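Local coordinates for protein DNA polymerase sliding clamp (Archaeoglobus fulgidus, PDB 1RWZ) that forms a ring-shaped homotrimeric sliding clamp for DNA that probably tethers the polymerase and other replication proteins as a moving platform, at residues A[4-9]-A[87-92]. Sequence-based numbering, arbitrary orientation.
Sequences VIMTGE and VELIVE
V4 and L89 form one hydrogen-bonded antiparallel pair, and M6 and V87 form the next. Each pair exchanges two backbone bonds. V4 N donates to L89 O at 3.0 Å, and L89 N returns a bond to V4 O. M6 N donates to V87 O. V87 N gives the straightest of the four, 2.8 Å to M6 O with 174° at the hydrogen. Between these pairs lies the non-hydrogen-bonded pair I5 and E88. Here the strands draw in to 4.3 Å between I5 CA and E88 CA. Two CA-H...O contacts supplement the ladder, E88 CA to V4 O and I5 CA to V87 O.

V4, M6, V87 and L89 share the buried face and touch through apolar groups. V4 CG2 lies against L89 CB at 3.7 Å. The M6 chain leaves with CG between the backbone N and carbonyl carbon (chi1 65°) and bends at chi3. Its sulfur reaches diagonally past the paired V87, and SD sits 3.8 Å from L89 CD1. V87 CG2 packs on G8 CA at 3.8 Å, where the first strand gives way to a helix.

On the other, partly exposed face, I5 CG1 meets the aliphatic part of E88, 3.9 Å from CG. With CG anti to the backbone N (chi1 179°), the E88 chain brings CB and CG alongside I5 CG1. Its OE1 makes a weak, long ion pair with K100.

The two strands are adjacent inner strands of an antiparallel sheet of the N-terminal clamp domain. Strand 58-61 flanks 2-7, with V58 backbone hydrogen-bonded to I5. Strand 96-101 flanks 86-91, and its V99 packs on V87 and L89. Strand 2-7 runs directly into helix 8-19, and T7 caps that helix with OG1 on L10 N.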
loop_
_atom_site.group_PDB
_atom_site.type_symbol
_atom_site.label_atom_id
_atom_site.label_comp_id
_atom_site.label_asym_id
_atom_site.label_seq_id
_atom_site.Cartn_x
_atom_site.Cartn_y
_atom_site.Cartn_z
ATOM N N VAL A 4 11.749 31.685 6.055
ATOM C CA VAL A 4 12.492 30.787 5.183
ATOM C C VAL A 4 11.561 29.985 4.289
ATOM O O VAL A 4 10.396 29.775 4.615
ATOM C CB VAL A 4 13.362 29.804 6.013
ATOM C CG1 VAL A 4 14.257 30.582 6.965
ATOM C CG2 VAL A 4 12.473 28.841 6.798
ATOM N N ILE A 5 12.082 29.551 3.148
ATOM C CA ILE A 5 11.310 28.748 2.215
ATOM C C ILE A 5 12.157 27.531 1.876
ATOM O O ILE A 5 13.335 27.654 1.542
ATOM C CB ILE A 5 10.956 29.545 0.943
ATOM C CG1 ILE A 5 10.060 30.731 1.325
ATOM C CG2 ILE A 5 10.247 28.642 -0.066
ATOM C CD1 ILE A 5 9.575 31.566 0.138
ATOM N N MET A 6 11.549 26.355 1.985
ATOM C CA MET A 6 12.242 25.097 1.741
ATOM C C MET A 6 11.315 24.129 1.012
ATOM O O MET A 6 10.106 24.332 0.993
ATOM C CB MET A 6 12.648 24.496 3.087
ATOM C CG MET A 6 11.445 24.113 3.955
ATOM S SD MET A 6 11.811 24.100 5.732
ATOM C CE MET A 6 12.956 22.773 5.808
ATOM N N THR A 7 11.870 23.078 0.416
ATOM C CA THR A 7 11.028 22.108 -0.275
ATOM C C THR A 7 10.270 21.286 0.765
ATOM O O THR A 7 10.742 21.105 1.893
ATOM C CB THR A 7 11.844 21.134 -1.145
ATOM O OG1 THR A 7 12.591 20.242 -0.304
ATOM C CG2 THR A 7 12.797 21.901 -2.045
ATOM N N GLY A 8 9.094 20.801 0.381
ATOM C CA GLY A 8 8.296 19.995 1.287
ATOM C C GLY A 8 9.051 18.764 1.751
ATOM O O GLY A 8 8.995 18.399 2.928
ATOM N N GLU A 9 9.769 18.123 0.833
ATOM C CA GLU A 9 10.529 16.930 1.180
ATOM C C GLU A 9 11.575 17.242 2.243
ATOM O O GLU A 9 11.811 16.437 3.147
ATOM C CB GLU A 9 11.206 16.340 -0.064
ATOM C CG GLU A 9 12.036 15.093 0.222
ATOM C CD GLU A 9 12.707 14.524 -1.018
ATOM O OE1 GLU A 9 13.017 15.304 -1.944
ATOM O OE2 GLU A 9 12.943 13.296 -1.056
ATOM N N VAL A 87 7.442 25.079 1.017
ATOM C CA VAL A 87 6.897 25.467 2.308
ATOM C C VAL A 87 7.622 26.670 2.881
ATOM O O VAL A 87 8.850 26.733 2.857
ATOM C CB VAL A 87 7.013 24.315 3.327
ATOM C CG1 VAL A 87 6.249 24.671 4.600
ATOM C CG2 VAL A 87 6.496 23.024 2.719
ATOM N N GLU A 88 6.858 27.627 3.395
ATOM C CA GLU A 88 7.441 28.815 3.999
ATOM C C GLU A 88 7.207 28.756 5.507
ATOM O O GLU A 88 6.103 28.447 5.963
ATOM C CB GLU A 88 6.810 30.087 3.414
ATOM C CG GLU A 88 7.339 31.391 4.015
ATOM C CD GLU A 88 6.835 32.628 3.284
ATOM O OE1 GLU A 88 5.744 32.561 2.685
ATOM O OE2 GLU A 88 7.522 33.671 3.317
ATOM N N LEU A 89 8.258 29.017 6.275
ATOM C CA LEU A 89 8.160 29.019 7.730
ATOM C C LEU A 89 8.381 30.452 8.169
ATOM O O LEU A 89 9.343 31.094 7.748
ATOM C CB LEU A 89 9.233 28.126 8.359
ATOM C CG LEU A 89 9.245 26.648 7.966
ATOM C CD1 LEU A 89 10.380 25.942 8.703
ATOM C CD2 LEU A 89 7.907 26.006 8.302
ATOM N N ILE A 90 7.487 30.957 9.010
ATOM C CA ILE A 90 7.603 32.326 9.486
ATOM C C ILE A 90 7.421 32.423 10.994
ATOM O O ILE A 90 6.526 31.799 11.562
ATOM C CB ILE A 90 6.540 33.243 8.836
ATOM C CG1 ILE A 90 6.694 33.243 7.312
ATOM C CG2 ILE A 90 6.677 34.660 9.379
ATOM C CD1 ILE A 90 5.589 34.007 6.600
ATOM N N VAL A 91 8.293 33.197 11.633
ATOM C CA VAL A 91 8.206 33.442 13.068
ATOM C C VAL A 91 8.370 34.947 13.198
ATOM O O VAL A 91 9.474 35.474 13.058
ATOM C CB VAL A 91 9.322 32.735 13.862
ATOM C CG1 VAL A 91 9.183 33.058 15.349
ATOM C CG2 VAL A 91 9.240 31.232 13.648
ATOM N N GLU A 92 7.258 35.634 13.437
ATOM C CA GLU A 92 7.262 37.089 13.556
ATOM C C GLU A 92 7.524 37.566 14.978
ATOM O O GLU A 92 8.078 38.645 15.184
ATOM C CB GLU A 92 5.929 37.649 13.063
ATOM C CG GLU A 92 5.517 37.118 11.706
ATOM C CD GLU A 92 4.224 37.724 11.210
ATOM O OE1 GLU A 92 3.210 37.645 11.939
ATOM O OE2 GLU A 92 4.221 38.278 10.090
#